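Local coordinates for secreted protein (Streptomyces lividans TK24, PDB 5LXZ) that binds copper and probably acts as a secreted copper-radical oxidase of the galactose oxidase-like AA5 family, at residues A[106-120]-A[205-219]. The protein carries 1 engineered substitution. Sequence-based numbering, arbitrary orientation.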
loop_
_atom_site.group_PDB
_atom_site.type_symbol
_atom_site.label_atom_id
_atom_site.label_comp_id
_atom_site.label_asym_id
_atom_site.label_seq_id
_atom_site.Cartn_x
_atom_site.Cartn_y
_atom_site.Cartn_z
ATOM N N ASP A 106 -24.002 -7.970 -17.560
ATOM C CA ASP A 106 -24.289 -6.737 -18.226
ATOM C C ASP A 106 -23.313 -5.681 -17.700
ATOM O O ASP A 106 -23.339 -5.312 -16.507
ATOM C CB ASP A 106 -25.743 -6.356 -17.970
ATOM C CG ASP A 106 -26.175 -5.141 -18.713
ATOM O OD1 ASP A 106 -25.334 -4.261 -19.031
ATOM O OD2 ASP A 106 -27.415 -5.067 -18.987
ATOM N N VAL A 107 -22.475 -5.164 -18.588
ATOM C CA VAL A 107 -21.424 -4.215 -18.177
ATOM C C VAL A 107 -21.946 -2.897 -17.656
ATOM O O VAL A 107 -21.188 -2.147 -17.070
ATOM C CB VAL A 107 -20.395 -3.928 -19.318
ATOM C CG1 VAL A 107 -19.657 -5.196 -19.667
ATOM C CG2 VAL A 107 -21.055 -3.270 -20.527
ATOM N N THR A 108 -23.210 -2.583 -17.906
ATOM C CA THR A 108 -23.818 -1.347 -17.429
ATOM C C THR A 108 -24.509 -1.528 -16.074
ATOM O O THR A 108 -25.001 -0.567 -15.522
ATOM C CB THR A 108 -24.902 -0.823 -18.414
ATOM O OG1 THR A 108 -25.979 -1.772 -18.492
ATOM C CG2 THR A 108 -24.316 -0.609 -19.827
ATOM N N LYS A 109 -24.573 -2.756 -15.573
ATOM C CA LYS A 109 -25.282 -3.042 -14.304
ATOM C C LYS A 109 -24.306 -3.485 -13.214
ATOM O O LYS A 109 -23.482 -4.332 -13.414
ATOM C CB LYS A 109 -26.348 -4.129 -14.496
ATOM C CG LYS A 109 -27.489 -3.644 -15.396
ATOM C CD LYS A 109 -28.471 -4.752 -15.707
ATOM C CE LYS A 109 -29.630 -4.141 -16.503
ATOM N NZ LYS A 109 -30.745 -5.129 -16.562
ATOM N N ALA A 110 -24.499 -2.902 -12.042
ATOM C CA ALA A 110 -23.687 -3.297 -10.870
ATOM C C ALA A 110 -23.836 -4.763 -10.587
ATOM O O ALA A 110 -24.908 -5.330 -10.712
ATOM C CB ALA A 110 -24.135 -2.485 -9.688
ATOM N N GLY A 111 -22.760 -5.410 -10.164
ATOM C CA GLY A 111 -22.831 -6.818 -9.807
ATOM C C GLY A 111 -21.514 -7.384 -9.376
ATOM O O GLY A 111 -20.530 -6.685 -9.287
ATOM N N GLY A 112 -21.528 -8.662 -9.068
ATOM C CA GLY A 112 -20.383 -9.365 -8.574
ATOM C C GLY A 112 -20.765 -10.632 -7.856
ATOM O O GLY A 112 -21.924 -11.055 -7.935
ATOM N N LEU A 113 -19.825 -11.235 -7.141
ATOM C CA LEU A 113 -20.105 -12.506 -6.476
ATOM C C LEU A 113 -20.733 -12.332 -5.103
ATOM O O LEU A 113 -20.266 -11.545 -4.286
ATOM C CB LEU A 113 -18.875 -13.403 -6.399
ATOM C CG LEU A 113 -18.338 -13.813 -7.767
ATOM C CD1 LEU A 113 -17.075 -14.624 -7.577
ATOM C CD2 LEU A 113 -19.360 -14.583 -8.581
ATOM N N MET A 114 -21.838 -13.037 -4.894
ATOM C CA MET A 114 -22.438 -13.196 -3.582
ATOM C C MET A 114 -22.010 -14.522 -2.991
ATOM O O MET A 114 -22.125 -15.575 -3.659
ATOM C CB MET A 114 -23.959 -13.200 -3.747
ATOM C CG MET A 114 -24.773 -13.268 -2.470
ATOM S SD MET A 114 -24.636 -11.781 -1.468
ATOM C CE MET A 114 -25.250 -10.523 -2.573
ATOM N N VAL A 115 -21.507 -14.502 -1.759
ATOM C CA VAL A 115 -21.172 -15.744 -1.059
ATOM C C VAL A 115 -22.356 -16.058 -0.187
ATOM O O VAL A 115 -22.594 -15.398 0.808
ATOM C CB VAL A 115 -19.899 -15.626 -0.238
ATOM C CG1 VAL A 115 -19.613 -16.945 0.496
ATOM C CG2 VAL A 115 -18.771 -15.209 -1.149
ATOM N N VAL A 116 -23.122 -17.092 -0.537
ATOM C CA VAL A 116 -24.280 -17.444 0.249
ATOM C C VAL A 116 -23.829 -18.406 1.335
ATOM O O VAL A 116 -23.090 -19.358 1.053
ATOM C CB VAL A 116 -25.401 -18.059 -0.613
ATOM C CG1 VAL A 116 -26.652 -18.314 0.213
ATOM C CG2 VAL A 116 -25.679 -17.219 -1.867
ATOM N N HIS A 117 -24.297 -18.145 2.541
ATOM C CA HIS A 117 -23.999 -18.896 3.748
ATOM C C HIS A 117 -25.214 -19.723 4.133
ATOM O O HIS A 117 -26.303 -19.225 4.121
ATOM C CB HIS A 117 -23.688 -17.952 4.901
ATOM C CG HIS A 117 -22.351 -17.314 4.828
ATOM N ND1 HIS A 117 -21.978 -16.505 3.778
ATOM C CD2 HIS A 117 -21.302 -17.344 5.671
ATOM C CE1 HIS A 117 -20.749 -16.076 3.973
ATOM N NE2 HIS A 117 -20.319 -16.553 5.116
ATOM N N ASN A 118 -24.994 -21.009 4.438
ATOM C CA ASN A 118 -26.045 -21.885 4.953
ATOM C C ASN A 118 -25.582 -22.412 6.302
ATOM O O ASN A 118 -24.623 -23.196 6.367
ATOM C CB ASN A 118 -26.290 -23.010 3.968
ATOM C CG ASN A 118 -27.297 -24.028 4.483
ATOM O OD1 ASN A 118 -28.067 -23.772 5.408
ATOM N ND2 ASN A 118 -27.312 -25.200 3.837
ATOM N N GLU A 119 -26.258 -21.965 7.365
ATOM C CA GLU A 119 -25.956 -22.390 8.726
ATOM C C GLU A 119 -26.639 -23.715 9.097
ATOM O O GLU A 119 -26.432 -24.204 10.177
ATOM C CB GLU A 119 -26.387 -21.317 9.720
ATOM C CG GLU A 119 -25.669 -19.994 9.500
ATOM C CD GLU A 119 -25.858 -19.019 10.641
ATOM O OE1 GLU A 119 -26.824 -19.166 11.413
ATOM O OE2 GLU A 119 -25.030 -18.099 10.751
ATOM N N ASN A 120 -27.464 -24.254 8.204
ATOM C CA ASN A 120 -28.201 -25.519 8.468
ATOM C C ASN A 120 -27.324 -26.728 8.148
ATOM O O ASN A 120 -27.003 -26.958 6.997
ATOM C CB ASN A 120 -29.495 -25.560 7.667
ATOM C CG ASN A 120 -30.464 -26.633 8.178
ATOM O OD1 ASN A 120 -30.043 -27.554 8.846
ATOM N ND2 ASN A 120 -31.737 -26.484 7.890
ATOM N N ASN A 205 -31.142 -19.132 8.773
ATOM C CA ASN A 205 -29.966 -19.897 8.432
ATOM C C ASN A 205 -29.288 -19.548 7.112
ATOM O O ASN A 205 -28.209 -20.054 6.845
ATOM C CB ASN A 205 -30.369 -21.376 8.354
ATOM C CG ASN A 205 -30.800 -21.963 9.702
ATOM O OD1 ASN A 205 -30.392 -21.498 10.749
ATOM N ND2 ASN A 205 -31.623 -23.011 9.656
ATOM N N THR A 206 -29.916 -18.730 6.270
ATOM C CA THR A 206 -29.401 -18.484 4.938
ATOM C C THR A 206 -29.239 -16.976 4.755
ATOM O O THR A 206 -30.205 -16.238 4.936
ATOM C CB THR A 206 -30.350 -19.025 3.840
ATOM O OG1 THR A 206 -30.893 -20.275 4.274
ATOM C CG2 THR A 206 -29.615 -19.211 2.531
ATOM N N TYR A 207 -28.022 -16.561 4.420
ATOM C CA TYR A 207 -27.793 -15.125 4.092
ATOM C C TYR A 207 -26.608 -15.012 3.165
ATOM O O TYR A 207 -25.841 -15.949 3.000
ATOM C CB TYR A 207 -27.553 -14.318 5.367
ATOM C CG TYR A 207 -26.390 -14.782 6.168
ATOM C CD1 TYR A 207 -26.530 -15.828 7.095
ATOM C CD2 TYR A 207 -25.130 -14.246 5.983
ATOM C CE1 TYR A 207 -25.452 -16.269 7.808
ATOM C CE2 TYR A 207 -24.044 -14.700 6.701
ATOM C CZ TYR A 207 -24.210 -15.720 7.602
ATOM O OH TYR A 207 -23.101 -16.137 8.316
ATOM N N GLY A 208 -26.434 -13.837 2.567
ATOM C CA GLY A 208 -25.343 -13.602 1.652
ATOM C C GLY A 208 -24.338 -12.650 2.246
ATOM O O GLY A 208 -24.704 -11.838 3.123
ATOM N N ILE A 209 -23.113 -12.795 1.826
ATOM C CA ILE A 209 -22.068 -11.763 2.061
ATOM C C ILE A 209 -21.439 -11.427 0.739
ATOM O O ILE A 209 -21.008 -12.318 0.013
ATOM C CB ILE A 209 -20.975 -12.223 3.039
ATOM C CG1 ILE A 209 -21.596 -12.638 4.368
ATOM C CG2 ILE A 209 -19.923 -11.114 3.226
ATOM C CD1 ILE A 209 -21.976 -11.527 5.299
ATOM N N ALA A 210 -21.319 -10.139 0.410
ATOM C CA ALA A 210 -20.652 -9.755 -0.795
ATOM C C ALA A 210 -19.797 -8.555 -0.489
ATOM O O ALA A 210 -20.194 -7.741 0.334
ATOM C CB ALA A 210 -21.646 -9.387 -1.868
ATOM N N GLN A 211 -18.680 -8.459 -1.180
ATOM C CA GLN A 211 -17.917 -7.228 -1.265
ATOM C C GLN A 211 -18.598 -6.272 -2.215
ATOM O O GLN A 211 -19.783 -6.461 -2.553
ATOM C CB GLN A 211 -16.482 -7.532 -1.694
ATOM C CG GLN A 211 -15.765 -8.476 -0.781
ATOM C CD GLN A 211 -15.680 -7.961 0.622
ATOM O OE1 GLN A 211 -15.446 -6.760 0.852
ATOM N NE2 GLN A 211 -15.961 -8.829 1.569
ATOM N N LYS A 212 -17.935 -5.219 -2.635
ATOM C CA LYS A 212 -18.537 -4.267 -3.557
ATOM C C LYS A 212 -19.186 -4.947 -4.763
ATOM O O LYS A 212 -18.615 -5.858 -5.368
ATOM C CB LYS A 212 -17.556 -3.214 -4.013
ATOM C CG LYS A 212 -16.422 -3.718 -4.841
ATOM C CD LYS A 212 -15.725 -2.577 -5.580
ATOM C CE LYS A 212 -14.803 -3.204 -6.628
ATOM N NZ LYS A 212 -14.143 -2.210 -7.519
ATOM N N LEU A 213 -20.362 -4.457 -5.077
ATOM C CA LEU A 213 -21.146 -4.896 -6.241
ATOM C C LEU A 213 -21.293 -3.665 -7.123
ATOM O O LEU A 213 -22.130 -2.781 -6.871
ATOM C CB LEU A 213 -22.484 -5.477 -5.809
ATOM C CG LEU A 213 -22.417 -6.722 -4.911
ATOM C CD1 LEU A 213 -23.792 -7.099 -4.357
ATOM C CD2 LEU A 213 -21.758 -7.913 -5.623
ATOM N N ALA A 214 -20.424 -3.579 -8.124
ATOM C CA ALA A 214 -20.291 -2.365 -8.863
ATOM C C ALA A 214 -19.944 -2.704 -10.323
ATOM O O ALA A 214 -20.354 -3.745 -10.798
ATOM C CB ALA A 214 -19.307 -1.419 -8.149
ATOM N N LEU A 215 -19.259 -1.814 -11.018
ATOM C CA LEU A 215 -19.025 -1.987 -12.432
ATOM C C LEU A 215 -17.673 -2.506 -12.834
ATOM O O LEU A 215 -17.513 -2.993 -13.974
ATOM C CB LEU A 215 -19.321 -0.658 -13.122
ATOM C CG LEU A 215 -20.786 -0.252 -13.050
ATOM C CD1 LEU A 215 -20.983 1.097 -13.717
ATOM C CD2 LEU A 215 -21.708 -1.307 -13.640
ATOM N N ASP A 216 -16.675 -2.412 -11.964
ATOM C CA ASP A 216 -15.366 -2.994 -12.216
ATOM C C ASP A 216 -15.318 -4.314 -11.441
ATOM O O ASP A 216 -14.908 -4.360 -10.274
ATOM C CB ASP A 216 -14.282 -1.991 -11.795
ATOM C CG ASP A 216 -12.903 -2.426 -12.124
ATOM O OD1 ASP A 216 -12.706 -3.432 -12.863
ATOM O OD2 ASP A 216 -11.976 -1.771 -11.582
ATOM N N LYS A 217 -15.794 -5.377 -12.096
ATOM C CA LYS A 217 -16.194 -6.639 -11.465
ATOM C C LYS A 217 -15.136 -7.709 -11.599
ATOM O O LYS A 217 -14.786 -8.096 -12.720
ATOM C CB LYS A 217 -17.449 -7.184 -12.147
ATOM C CG LYS A 217 -18.550 -6.194 -12.319
ATOM C CD LYS A 217 -19.729 -6.824 -13.045
ATOM C CE LYS A 217 -20.803 -5.813 -13.280
ATOM N NZ LYS A 217 -21.790 -6.342 -14.291
ATOM N N LYS A 218 -14.717 -8.260 -10.465
ATOM C CA LYS A 218 -13.586 -9.183 -10.419
ATOM C C LYS A 218 -13.867 -10.306 -9.393
ATOM O O LYS A 218 -14.602 -10.070 -8.429
ATOM C CB LYS A 218 -12.352 -8.391 -10.013
ATOM C CG LYS A 218 -11.233 -8.453 -11.041
ATOM N N ASP A 219 -13.358 -11.520 -9.673
ATOM C CA ASP A 219 -13.380 -12.695 -8.753
ATOM C C ASP A 219 -11.942 -12.816 -8.236
ATOM O O ASP A 219 -11.131 -13.555 -8.787
ATOM C CB ASP A 219 -13.835 -13.952 -9.510
ATOM C CG ASP A 219 -13.835 -15.222 -8.647
ATOM O OD1 ASP A 219 -13.713 -15.116 -7.401
ATOM O OD2 ASP A 219 -13.950 -16.337 -9.233
HETATM O O HOH W 1 -19.173 -3.502 -15.922
HETATM O O HOH W 2 -18.116 -6.093 -8.063
HETATM O O HOH W 3 -18.118 -10.293 -3.293
HETATM O O HOH W 4 -17.237 -9.832 -7.247
HETATM O O HOH W 5 -30.587 -22.923 5.019
HETATM O O HOH W 6 -32.498 -23.867 6.757
#
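His117 sets its CB over the ring of Tyr207 in a CH-pi contact, 3.7 Å from the ring centroid, where strands 111-118 and 206-210 pair antiparallel in the beta barrel domain of GlxA. The two rings are nearly parallel, planes 18° apart, but slid so far that they barely overlap. With CG between its backbone N and carbonyl carbon (chi1 59°), Tyr207 lays its ring across His117. In its own ring plane, His117 ND1 donates to Val115 O (3.2 Å), fixing the imidazole's rotation; Ile209 N reaches that oxygen from the opposite face. Beyond the His117-Tyr207 pair, Asn205 O takes a nearly straight bond from Glu119 N at 2.8 Å, while Asn205 ND2 lies 3.9 Å from Asn120 CB, the amide planes 63° apart and one water accepting from both ND2 atoms. Between Val115 and Gly111 the register slips by one residue, and waters bridge Leu113 O to Gln211 N and Gly111 O to Lys212 O. At the far end, extended Lys217 passes Gly111, its NZ meeting Lys109 O at 2.8 Å and Asp106 O at 2.9 Å. A methionine here would probably cost Lys109 O its ammonium donor and Asp106 O one of two. Lys217 NZ and Lys109 N reach Asp106 O from opposite faces of its plane.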